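Local atomic coordinates of putative GH105 family protein (Salmonella enterica subsp. enterica serovar Paratyphi A, PDB entry 3QWT), a protein that is of unconfirmed function but probably hydrolyses unsaturated oligosaccharides, as a putative GH105-family glycoside hydrolase built on an alpha/alpha toroid. Residues A104-M112 / M153-E161. Sequence-based numbering, arbitrary orientation.
Sequences ATTKNVNTM and MQHITLAEE. With GOL (glycerol), chain F.
Asn108 meets Ile156, Thr157 and Leu158 through CB, CG and ND2. Asn108 CB rests 3.2 Å from Ile156 O; CG, held between the backbone N and the carbonyl carbon (chi1 58°), lies alongside the Thr157-Leu158 peptide. From there the amide branches to two tasks. Asn108 OD1 turns back to its own chain and takes the N-H of Thr111 N at 2.9 Å, the donor lying above the carbonyl plane, and more weakly that of Asn110: an Asx motif. Asn108 ND2 packs against Leu158 CG at 3.4 Å, a van der Waals contact. Leu158 CD2 reaches on to Thr106 OG1, a hydroxyl hydrogen-bonded to Arg55, while Thr111 CG2 touches Leu158 CG; Thr111 OG1 is in turn bonded to Thr106 O, on a lone pair.

One backbone bond joins the two loops, Val109 N to Ile156 O at 2.9 Å. Beside it, Val109 CG1 sits over the centre of the His155 ring in a CH-pi contact, 3.5 Å from the centroid. The imidazole is also stacked with Trp167 and bonded through ND1 to Thr170. His155 NE2 meets glycerol O2 in the plane of the ring, almost straight (2.6 Å). Asn110 ND2 donates to the same O2 and to a water that also accepts from Leu158 N, tying the second loop to the first.

The segments belong to the loops after helices 86-102 and 131-143. Such inter-helix loops shape the substrate cleft in alpha/alpha toroids of the GH88/GH105 type, and probably do so here; the glycerol, probably from the crystallisation liquor and bonded also to Thr345 O, may mark a polar pocket there.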
loop_
_atom_site.group_PDB
_atom_site.type_symbol
_atom_site.label_atom_id
_atom_site.label_comp_id
_atom_site.label_asym_id
_atom_site.label_seq_id
_atom_site.Cartn_x
_atom_site.Cartn_y
_atom_site.Cartn_z
ATOM N N ALA A 104 20.494 -35.160 -17.446
ATOM C CA ALA A 104 21.083 -34.337 -16.400
ATOM C C ALA A 104 22.344 -34.963 -15.826
ATOM O O ALA A 104 22.377 -36.158 -15.561
ATOM C CB ALA A 104 20.081 -34.117 -15.303
ATOM N N THR A 105 23.382 -34.156 -15.628
ATOM C CA THR A 105 24.504 -34.586 -14.809
ATOM C C THR A 105 24.143 -34.490 -13.328
ATOM O O THR A 105 23.062 -34.009 -12.975
ATOM C CB THR A 105 25.747 -33.717 -15.038
ATOM O OG1 THR A 105 26.847 -34.284 -14.318
ATOM C CG2 THR A 105 25.502 -32.305 -14.524
ATOM N N THR A 106 25.058 -34.927 -12.462
ATOM C CA THR A 106 24.827 -34.882 -11.024
ATOM C C THR A 106 25.001 -33.466 -10.469
ATOM O O THR A 106 25.699 -32.656 -11.061
ATOM C CB THR A 106 25.741 -35.872 -10.256
ATOM O OG1 THR A 106 27.093 -35.675 -10.663
ATOM C CG2 THR A 106 25.331 -37.329 -10.554
ATOM N N LYS A 107 24.359 -33.187 -9.335
ATOM C CA LYS A 107 24.313 -31.841 -8.774
ATOM C C LYS A 107 25.444 -31.546 -7.791
ATOM O O LYS A 107 25.730 -32.335 -6.894
ATOM C CB LYS A 107 22.964 -31.591 -8.090
ATOM C CG LYS A 107 21.753 -31.666 -9.032
ATOM C CD LYS A 107 20.483 -31.145 -8.339
ATOM C CE LYS A 107 19.245 -31.341 -9.210
ATOM N NZ LYS A 107 18.875 -32.793 -9.314
ATOM N N ASN A 108 26.067 -30.388 -7.968
ATOM C CA ASN A 108 27.114 -29.914 -7.072
ATOM C C ASN A 108 27.395 -28.436 -7.323
ATOM O O ASN A 108 26.814 -27.836 -8.231
ATOM C CB ASN A 108 28.392 -30.739 -7.244
ATOM C CG ASN A 108 28.918 -30.708 -8.664
ATOM O OD1 ASN A 108 29.283 -29.646 -9.186
ATOM N ND2 ASN A 108 28.968 -31.879 -9.303
ATOM N N VAL A 109 28.305 -27.858 -6.540
ATOM C CA VAL A 109 28.560 -26.420 -6.604
ATOM C C VAL A 109 28.869 -25.984 -8.032
ATOM O O VAL A 109 28.455 -24.912 -8.458
ATOM C CB VAL A 109 29.676 -25.977 -5.625
ATOM C CG1 VAL A 109 31.052 -26.496 -6.065
ATOM C CG2 VAL A 109 29.706 -24.463 -5.501
ATOM N N ASN A 110 29.574 -26.840 -8.774
ATOM C CA ASN A 110 30.037 -26.506 -10.134
ATOM C C ASN A 110 29.061 -26.756 -11.278
ATOM O O ASN A 110 28.903 -25.917 -12.170
ATOM C CB ASN A 110 31.359 -27.196 -10.437
ATOM C CG ASN A 110 32.505 -26.640 -9.589
ATOM O OD1 ASN A 110 32.508 -25.462 -9.244
ATOM N ND2 ASN A 110 33.473 -27.492 -9.252
ATOM N N THR A 111 28.406 -27.905 -11.269
ATOM C CA THR A 111 27.445 -28.194 -12.332
ATOM C C THR A 111 26.218 -27.246 -12.280
ATOM O O THR A 111 25.393 -27.217 -13.199
ATOM C CB THR A 111 27.015 -29.664 -12.287
ATOM O OG1 THR A 111 26.435 -29.954 -11.007
ATOM C CG2 THR A 111 28.229 -30.595 -12.536
HETATM N N MSE A 112 26.136 -26.456 -11.215
HETATM C CA MSE A 112 25.085 -25.441 -11.036
HETATM C C MSE A 112 25.272 -24.238 -11.964
HETATM O O MSE A 112 24.294 -23.667 -12.460
HETATM C CB MSE A 112 25.066 -24.975 -9.563
HETATM C CG MSE A 112 24.124 -23.813 -9.239
HETATM SE SE MSE A 112 22.212 -24.342 -9.162
HETATM C CE MSE A 112 22.343 -25.644 -7.777
HETATM N N MSE A 153 27.584 -22.691 2.540
HETATM C CA MSE A 153 27.540 -23.617 1.416
HETATM C C MSE A 153 28.867 -24.363 1.283
HETATM O O MSE A 153 29.939 -23.752 1.213
HETATM C CB MSE A 153 27.206 -22.882 0.134
HETATM C CG MSE A 153 25.758 -22.424 0.111
HETATM SE SE MSE A 153 25.263 -21.857 -1.666
HETATM C CE MSE A 153 23.325 -22.018 -1.519
ATOM N N GLN A 154 28.797 -25.689 1.282
ATOM C CA GLN A 154 30.007 -26.484 1.208
ATOM C C GLN A 154 30.414 -26.611 -0.251
ATOM O O GLN A 154 29.583 -26.935 -1.099
ATOM C CB GLN A 154 29.786 -27.855 1.836
ATOM C CG GLN A 154 30.991 -28.773 1.755
ATOM C CD GLN A 154 30.790 -30.013 2.581
ATOM O OE1 GLN A 154 30.588 -29.944 3.804
ATOM N NE2 GLN A 154 30.820 -31.164 1.922
ATOM N N HIS A 155 31.677 -26.322 -0.554
ATOM C CA HIS A 155 32.128 -26.399 -1.939
ATOM C C HIS A 155 32.243 -27.851 -2.402
ATOM O O HIS A 155 33.349 -28.342 -2.651
ATOM C CB HIS A 155 33.453 -25.655 -2.148
ATOM C CG HIS A 155 33.806 -25.461 -3.591
ATOM N ND1 HIS A 155 33.305 -24.419 -4.346
ATOM C CD2 HIS A 155 34.590 -26.184 -4.425
ATOM C CE1 HIS A 155 33.781 -24.500 -5.576
ATOM N NE2 HIS A 155 34.562 -25.563 -5.651
ATOM N N ILE A 156 31.100 -28.536 -2.516
ATOM C CA ILE A 156 31.087 -29.909 -2.991
ATOM C C ILE A 156 31.109 -29.988 -4.517
ATOM O O ILE A 156 30.394 -29.279 -5.218
ATOM C CB ILE A 156 29.907 -30.732 -2.432
ATOM C CG1 ILE A 156 30.034 -32.196 -2.871
ATOM C CG2 ILE A 156 28.593 -30.179 -2.915
ATOM C CD1 ILE A 156 28.932 -33.083 -2.332
ATOM N N THR A 157 31.923 -30.903 -5.010
ATOM C CA THR A 157 32.320 -30.933 -6.403
ATOM C C THR A 157 31.937 -32.260 -7.081
ATOM O O THR A 157 31.430 -33.167 -6.421
ATOM C CB THR A 157 33.830 -30.659 -6.427
ATOM O OG1 THR A 157 34.031 -29.241 -6.487
ATOM C CG2 THR A 157 34.551 -31.359 -7.547
ATOM N N LEU A 158 32.133 -32.368 -8.395
ATOM C CA LEU A 158 31.923 -33.643 -9.081
ATOM C C LEU A 158 32.813 -34.707 -8.450
ATOM O O LEU A 158 32.421 -35.875 -8.334
ATOM C CB LEU A 158 32.262 -33.532 -10.572
ATOM C CG LEU A 158 31.193 -33.048 -11.556
ATOM C CD1 LEU A 158 31.833 -32.624 -12.866
ATOM C CD2 LEU A 158 30.146 -34.134 -11.813
ATOM N N ALA A 159 34.005 -34.277 -8.033
ATOM C CA ALA A 159 35.092 -35.181 -7.656
ATOM C C ALA A 159 35.350 -35.371 -6.154
ATOM O O ALA A 159 35.866 -36.409 -5.740
ATOM C CB ALA A 159 36.377 -34.748 -8.338
ATOM N N GLU A 160 35.011 -34.375 -5.346
ATOM C CA GLU A 160 35.322 -34.417 -3.921
ATOM C C GLU A 160 34.178 -33.880 -3.079
ATOM O O GLU A 160 33.492 -32.932 -3.482
ATOM C CB GLU A 160 36.552 -33.560 -3.629
ATOM C CG GLU A 160 37.785 -33.908 -4.464
ATOM C CD GLU A 160 39.039 -33.154 -3.992
ATOM O OE1 GLU A 160 39.508 -33.429 -2.857
ATOM O OE2 GLU A 160 39.546 -32.291 -4.754
ATOM N N GLU A 161 33.988 -34.466 -1.898
ATOM C CA GLU A 161 33.082 -33.890 -0.919
ATOM C C GLU A 161 33.554 -32.506 -0.468
ATOM O O GLU A 161 32.765 -31.539 -0.466
ATOM C CB GLU A 161 32.919 -34.803 0.290
ATOM C CG GLU A 161 31.963 -35.948 0.060
ATOM C CD GLU A 161 31.609 -36.675 1.344
ATOM O OE1 GLU A 161 31.799 -36.087 2.435
ATOM O OE2 GLU A 161 31.141 -37.836 1.258
HETATM C C1 GOL F . 37.200 -25.395 -9.562
HETATM O O1 GOL F . 38.425 -25.950 -9.097
HETATM C C2 GOL F . 36.282 -25.102 -8.371
HETATM O O2 GOL F . 35.797 -26.329 -7.863
HETATM C C3 GOL F . 35.085 -24.261 -8.815
HETATM O O3 GOL F . 35.318 -23.728 -10.107
HETATM O O HOH W 1 33.182 -30.616 -10.123
#